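Local coordinates for protein plasmid stabilization system (Mesorhizobium opportunistum, PDB 5CEG) that probably acts as the RelE-family, ParE-type toxin of a type II toxin-antitoxin system, held in check by a partner antitoxin, at residues R18-P23 and W100-R105; D49-R54 and A81-L86. One frame throughout, in Å; residues are numbered along the deposited sequence.

Interaction 1 (R18-P23 and W100-R105); sequences RLVWSP and WVEIVR
The first strand of the RelE/ParE-like sheet, 18-21, runs parallel to strand 100-108 in this contact, and four backbone hydrogen bonds zip the two together in register. Arg18 O accepts Val101 N, Val101 O accepts Val20 N, Val20 O accepts Ile103 N at 2.9 Å, and Ile103 O accepts Ser22 N, so each strand takes both amide and carbonyl roles in turn. The axes of strand segments 18-21 and 100-105 approach to 4.7 Å at an angle of 20°. On the face covered by helices 23-37 and 41-60, Ile103 lies alongside Trp21. In the conformer given here, one of two modelled for Ile103, CD1 sits over the six-membered ring of Trp21, 3.5 Å from the centroid and close to the ring normal, in a CH-pi contact. With CG1 anti to its carbonyl carbon (chi1 -61°), Ile103 sends this methyl the same way as the indole. Leu19 extends the layer, its CD1 meeting Val101 CG1 at 3.8 Å and its CD2 meeting Ile103 CD1 of that conformer.

This is the parallel pairing of a mixed sheet in which the first strand, outermost within this chain, lies beside the last, with the helices packed across one side; the backbone of Trp21 hydrogen-bonds the chain of another protein. The other side carries Arg18, Val20, Trp100 and Glu102. There Val20 CG2 comes obliquely to the indole of Trp100, in one of its two modelled conformers. The chain of another protein packs on Arg18 and Val20, and a basic side chain from it pairs with Glu102 OE1. Where the strand gives way to helix 23-37, Ser22 occupies the N-cap position: its OG donates at 2.7 Å to Val104 O, of the classic beta bulge that Val104 and Arg105 form opposite Leu86, and also caps Ala25 N.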
loop_
_atom_site.group_PDB
_atom_site.type_symbol
_atom_site.label_atom_id
_atom_site.label_comp_id
_atom_site.label_asym_id
_atom_site.label_seq_id
_atom_site.Cartn_x
_atom_site.Cartn_y
_atom_site.Cartn_z
ATOM N N ARG B 18 -13.488 36.629 -14.673
ATOM C CA ARG B 18 -12.232 36.491 -15.413
ATOM C C ARG B 18 -11.483 35.263 -14.912
ATOM O O ARG B 18 -11.358 35.066 -13.707
ATOM C CB ARG B 18 -11.343 37.733 -15.266
ATOM C CG ARG B 18 -10.024 37.641 -16.044
ATOM C CD ARG B 18 -9.665 38.960 -16.701
ATOM N NE ARG B 18 -8.288 39.050 -17.191
ATOM C CZ ARG B 18 -7.926 38.939 -18.468
ATOM N NH1 ARG B 18 -8.830 38.703 -19.410
ATOM N NH2 ARG B 18 -6.653 39.066 -18.808
ATOM N N LEU B 19 -10.995 34.448 -15.832
ATOM C CA LEU B 19 -10.227 33.277 -15.431
ATOM C C LEU B 19 -8.850 33.328 -16.066
ATOM O O LEU B 19 -8.705 33.450 -17.285
ATOM C CB LEU B 19 -10.955 31.979 -15.808
ATOM C CG LEU B 19 -10.397 30.712 -15.129
ATOM C CD1 LEU B 19 -11.517 29.763 -14.720
ATOM C CD2 LEU B 19 -9.433 30.013 -16.044
ATOM N N VAL B 20 -7.830 33.236 -15.222
ATOM C CA VAL B 20 -6.456 33.276 -15.673
ATOM C C VAL B 20 -5.708 32.072 -15.111
ATOM O O VAL B 20 -6.186 31.419 -14.176
ATOM C CB VAL B 20 -5.762 34.587 -15.255
ATOM C CG1 VAL B 20 -6.396 35.784 -16.019
ATOM C CG2 VAL B 20 -5.884 34.810 -13.756
ATOM N N TRP B 21 -4.563 31.780 -15.718
ATOM C CA TRP B 21 -3.756 30.608 -15.366
ATOM C C TRP B 21 -2.344 31.075 -15.059
ATOM O O TRP B 21 -1.793 31.894 -15.785
ATOM C CB TRP B 21 -3.718 29.587 -16.513
ATOM C CG TRP B 21 -5.050 29.128 -17.052
ATOM C CD1 TRP B 21 -5.966 29.882 -17.740
ATOM C CD2 TRP B 21 -5.595 27.795 -16.994
ATOM N NE1 TRP B 21 -7.049 29.111 -18.096
ATOM C CE2 TRP B 21 -6.847 27.828 -17.652
ATOM C CE3 TRP B 21 -5.152 26.583 -16.446
ATOM C CZ2 TRP B 21 -7.654 26.697 -17.775
ATOM C CZ3 TRP B 21 -5.958 25.468 -16.563
ATOM C CH2 TRP B 21 -7.195 25.530 -17.227
ATOM N N SER B 22 -1.742 30.564 -13.991
ATOM C CA SER B 22 -0.350 30.902 -13.733
ATOM C C SER B 22 0.526 30.405 -14.878
ATOM O O SER B 22 0.194 29.439 -15.564
ATOM C CB SER B 22 0.119 30.297 -12.402
ATOM O OG SER B 22 0.443 28.921 -12.584
ATOM N N PRO B 23 1.675 31.060 -15.100
ATOM C CA PRO B 23 2.608 30.525 -16.092
ATOM C C PRO B 23 2.927 29.042 -15.877
ATOM O O PRO B 23 2.998 28.290 -16.854
ATOM C CB PRO B 23 3.852 31.396 -15.890
ATOM C CG PRO B 23 3.274 32.711 -15.484
ATOM C CD PRO B 23 2.102 32.374 -14.587
ATOM N N TRP B 100 -11.512 37.605 -10.080
ATOM C CA TRP B 100 -11.039 36.537 -10.949
ATOM C C TRP B 100 -10.782 35.242 -10.232
ATOM O O TRP B 100 -10.841 35.122 -9.017
ATOM C CB TRP B 100 -9.762 36.914 -11.700
ATOM C CG TRP B 100 -8.610 37.073 -10.804
ATOM C CD1 TRP B 100 -7.643 36.159 -10.508
ATOM C CD2 TRP B 100 -8.311 38.237 -10.061
ATOM N NE1 TRP B 100 -6.743 36.701 -9.616
ATOM C CE2 TRP B 100 -7.137 37.981 -9.333
ATOM C CE3 TRP B 100 -8.920 39.481 -9.942
ATOM C CZ2 TRP B 100 -6.572 38.928 -8.507
ATOM C CZ3 TRP B 100 -8.368 40.410 -9.126
ATOM C CH2 TRP B 100 -7.214 40.132 -8.410
ATOM N N VAL B 101 -10.655 34.228 -11.075
ATOM C CA VAL B 101 -10.237 32.899 -10.646
ATOM C C VAL B 101 -8.846 32.718 -11.219
ATOM O O VAL B 101 -8.651 32.932 -12.412
ATOM C CB VAL B 101 -11.185 31.808 -11.161
ATOM C CG1 VAL B 101 -10.512 30.427 -11.099
ATOM C CG2 VAL B 101 -12.475 31.828 -10.350
ATOM N N GLU B 102 -7.869 32.357 -10.383
ATOM C CA GLU B 102 -6.556 31.978 -10.903
ATOM C C GLU B 102 -6.320 30.483 -10.722
ATOM O O GLU B 102 -6.309 30.002 -9.593
ATOM C CB GLU B 102 -5.407 32.736 -10.212
ATOM C CG GLU B 102 -4.031 32.243 -10.745
ATOM C CD GLU B 102 -2.808 32.838 -10.063
ATOM O OE1 GLU B 102 -2.946 33.767 -9.243
ATOM O OE2 GLU B 102 -1.690 32.370 -10.385
ATOM N N ILE B 103 -6.151 29.762 -11.825
ATOM C CA ILE B 103 -5.744 28.361 -11.734
ATOM C C ILE B 103 -4.225 28.339 -11.562
ATOM O O ILE B 103 -3.467 28.780 -12.427
ATOM C CB ILE B 103 -6.207 27.551 -12.957
ATOM C CG1 ILE B 103 -7.738 27.590 -13.023
ATOM C CG2 ILE B 103 -5.697 26.115 -12.868
ATOM C CD1 ILE B 103 -8.354 26.800 -14.162
ATOM N N VAL B 104 -3.796 27.851 -10.399
ATOM C CA VAL B 104 -2.387 27.931 -10.024
ATOM C C VAL B 104 -1.551 26.744 -10.533
ATOM O O VAL B 104 -0.423 26.928 -10.992
ATOM C CB VAL B 104 -2.278 28.068 -8.494
ATOM C CG1 VAL B 104 -0.812 28.109 -8.048
ATOM C CG2 VAL B 104 -2.999 29.343 -8.042
ATOM N N ARG B 105 -2.106 25.525 -10.471
ATOM C CA ARG B 105 -1.462 24.322 -11.044
ATOM C C ARG B 105 -2.510 23.373 -11.598
ATOM O O ARG B 105 -3.656 23.372 -11.134
ATOM C CB ARG B 105 -0.642 23.524 -10.016
ATOM C CG ARG B 105 0.506 24.264 -9.367
ATOM C CD ARG B 105 1.583 24.659 -10.368
ATOM N NE ARG B 105 2.231 23.561 -11.097
ATOM C CZ ARG B 105 3.450 23.096 -10.831
ATOM N NH1 ARG B 105 4.146 23.584 -9.807
ATOM N NH2 ARG B 105 3.979 22.152 -11.602
#

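Interaction 2 (D49-R54 and A81-L86); sequences DQLEAR and APFVLL
Leu51 of helix 41-60 presses its CD2 methyl between two side chains of strand 83-90, meeting Phe83 CD2 at 4.0 Å and Leu85 CD2 at 4.1 Å. This is helix-on-sheet packing in the core of the RelE/ParE-like fold, with the axes of helix segment 49-54 and strand 83-86 11.1 Å apart and inclined by 32°. Leu51 crosses Phe83 at about a right angle, and its methyl comes to the ring obliquely. One turn farther along the helix, CG of Arg54 continues the row, 4.2 Å from Leu85 CD1. The chain of Arg54 leaves the helix with CG anti to the backbone N (chi1 -163°) and then bends at chi2 (65°), which leaves CG against the leucine while CD and the guanidinium turn away.

That charged end is fixed by a second shell: NE donates to Val79 O of strand 76-80, NH1 bonds Gln57 OE1, and NH1 and NH2 hydrogen-bond Arg63 O and Gly65 O, respectively, of a second subunit, so the arginine also belongs to the interface between copies. The apolar core is closed by helix 23-37, whose Leu29 packs on Leu51 and whose Ile32 packs on Phe83, while Tyr47 meets the Phe83 ring in an edge-to-face stack. Pro82, preceded by a cis peptide bond, places its CG 4.0 Å above the centre of one face of that ring. At the margin of the contact a water spans the gap between the helix and the turn before the strand, donating to Gln50 OE1 and, at 2.9 Å, to Ala81 O.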
loop_
_atom_site.group_PDB
_atom_site.type_symbol
_atom_site.label_atom_id
_atom_site.label_comp_id
_atom_site.label_asym_id
_atom_site.label_seq_id
_atom_site.Cartn_x
_atom_site.Cartn_y
_atom_site.Cartn_z
ATOM N N ASP B 49 -10.079 18.792 -24.099
ATOM C CA ASP B 49 -11.525 19.045 -24.143
ATOM C C ASP B 49 -12.109 19.060 -22.735
ATOM O O ASP B 49 -12.918 19.924 -22.390
ATOM C CB ASP B 49 -12.246 17.981 -24.973
ATOM C CG ASP B 49 -11.901 18.041 -26.453
ATOM O OD1 ASP B 49 -11.548 19.119 -26.965
ATOM O OD2 ASP B 49 -12.017 16.982 -27.102
ATOM N N GLN B 50 -11.686 18.095 -21.922
ATOM C CA GLN B 50 -12.223 17.941 -20.575
ATOM C C GLN B 50 -11.739 19.048 -19.643
ATOM O O GLN B 50 -12.513 19.576 -18.832
ATOM C CB GLN B 50 -11.848 16.564 -20.013
ATOM C CG GLN B 50 -12.547 15.439 -20.789
ATOM C CD GLN B 50 -11.956 14.061 -20.554
ATOM O OE1 GLN B 50 -11.110 13.867 -19.683
ATOM N NE2 GLN B 50 -12.395 13.091 -21.350
ATOM N N LEU B 51 -10.465 19.405 -19.761
ATOM C CA LEU B 51 -9.907 20.432 -18.886
ATOM C C LEU B 51 -10.477 21.805 -19.241
ATOM O O LEU B 51 -10.778 22.599 -18.352
ATOM C CB LEU B 51 -8.380 20.430 -18.962
ATOM C CG LEU B 51 -7.725 19.234 -18.268
ATOM C CD1 LEU B 51 -6.296 19.055 -18.752
ATOM C CD2 LEU B 51 -7.758 19.415 -16.736
ATOM N N GLU B 52 -10.636 22.078 -20.535
ATOM C CA GLU B 52 -11.255 23.333 -20.957
ATOM C C GLU B 52 -12.699 23.412 -20.458
ATOM O O GLU B 52 -13.138 24.457 -19.964
ATOM C CB GLU B 52 -11.216 23.481 -22.481
ATOM C CG GLU B 52 -11.811 24.803 -22.956
ATOM C CD GLU B 52 -11.801 24.953 -24.465
ATOM O OE1 GLU B 52 -11.750 23.928 -25.182
ATOM O OE2 GLU B 52 -11.856 26.107 -24.932
ATOM N N ALA B 53 -13.424 22.303 -20.555
ATOM C CA ALA B 53 -14.812 22.286 -20.092
ATOM C C ALA B 53 -14.892 22.562 -18.594
ATOM O O ALA B 53 -15.754 23.307 -18.135
ATOM C CB ALA B 53 -15.479 20.951 -20.425
ATOM N N ARG B 54 -13.991 21.964 -17.823
ATOM C CA ARG B 54 -14.026 22.149 -16.377
ATOM C C ARG B 54 -13.682 23.601 -16.025
ATOM O O ARG B 54 -14.269 24.179 -15.111
ATOM C CB ARG B 54 -13.058 21.178 -15.677
ATOM C CG ARG B 54 -13.309 20.983 -14.168
ATOM C CD ARG B 54 -14.659 20.307 -13.884
ATOM N NE ARG B 54 -14.662 19.566 -12.618
ATOM C CZ ARG B 54 -15.745 19.356 -11.867
ATOM N NH1 ARG B 54 -16.924 19.833 -12.251
ATOM N NH2 ARG B 54 -15.648 18.651 -10.738
ATOM N N ALA B 81 -10.632 14.044 -13.280
ATOM C CA ALA B 81 -9.795 12.849 -13.235
ATOM C C ALA B 81 -9.057 12.592 -14.546
ATOM O O ALA B 81 -9.656 12.692 -15.625
ATOM C CB ALA B 81 -10.645 11.636 -12.869
ATOM N N PRO B 82 -7.764 12.256 -14.465
ATOM C CA PRO B 82 -6.909 12.013 -13.288
ATOM C C PRO B 82 -6.208 13.256 -12.724
ATOM O O PRO B 82 -5.239 13.130 -11.954
ATOM C CB PRO B 82 -5.866 11.037 -13.838
ATOM C CG PRO B 82 -5.695 11.509 -15.259
ATOM C CD PRO B 82 -7.068 11.906 -15.718
ATOM N N PHE B 83 -6.681 14.437 -13.111
ATOM C CA PHE B 83 -6.038 15.690 -12.727
ATOM C C PHE B 83 -6.741 16.370 -11.569
ATOM O O PHE B 83 -7.938 16.192 -11.338
ATOM C CB PHE B 83 -5.976 16.655 -13.923
ATOM C CG PHE B 83 -5.446 16.020 -15.166
ATOM C CD1 PHE B 83 -4.096 15.728 -15.281
ATOM C CD2 PHE B 83 -6.302 15.679 -16.200
ATOM C CE1 PHE B 83 -3.606 15.123 -16.420
ATOM C CE2 PHE B 83 -5.822 15.075 -17.339
ATOM C CZ PHE B 83 -4.482 14.785 -17.451
ATOM N N VAL B 84 -5.969 17.161 -10.839
ATOM C CA VAL B 84 -6.488 18.002 -9.786
ATOM C C VAL B 84 -6.157 19.441 -10.160
ATOM O O VAL B 84 -4.987 19.769 -10.377
ATOM C CB VAL B 84 -5.851 17.624 -8.434
ATOM C CG1 VAL B 84 -6.178 18.635 -7.390
ATOM C CG2 VAL B 84 -6.287 16.205 -8.010
ATOM N N LEU B 85 -7.177 20.285 -10.283
ATOM C CA LEU B 85 -6.935 21.701 -10.524
ATOM C C LEU B 85 -6.804 22.395 -9.180
ATOM O O LEU B 85 -7.707 22.311 -8.359
ATOM C CB LEU B 85 -8.071 22.342 -11.326
ATOM C CG LEU B 85 -8.404 21.892 -12.751
ATOM C CD1 LEU B 85 -9.615 22.661 -13.253
ATOM C CD2 LEU B 85 -7.249 22.107 -13.694
ATOM N N LEU B 86 -5.693 23.095 -8.962
ATOM C CA LEU B 86 -5.538 23.908 -7.758
ATOM C C LEU B 86 -5.750 25.363 -8.138
ATOM O O LEU B 86 -5.111 25.847 -9.065
ATOM C CB LEU B 86 -4.146 23.741 -7.132
ATOM C CG LEU B 86 -3.717 22.327 -6.747
ATOM C CD1 LEU B 86 -2.294 22.362 -6.191
ATOM C CD2 LEU B 86 -4.701 21.764 -5.731
HETATM O O HOH W 1 -9.554 14.624 -17.845
#

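From the N terminus, strand 18-21 comes first and pairs with strand 100-108, so interaction 1 closes a loop that holds both long helices and strands 66-67, 76-80 and 83-90. Interaction 2 is nested within that loop: it closes a shorter one, from helix 41-60 through strands 66-67 and 76-80 to strand 83-90. The two contacts, their centres about 13 Å apart, meet where strand 83-90 runs antiparallel to strand 100-108, its neighbour in the sheet, with Leu86 facing Val104 and Arg105. Interaction 1 thus joins the first strand, outermost within this chain, to the sheet, and interaction 2 packs helix 41-60 against central strand 83-90.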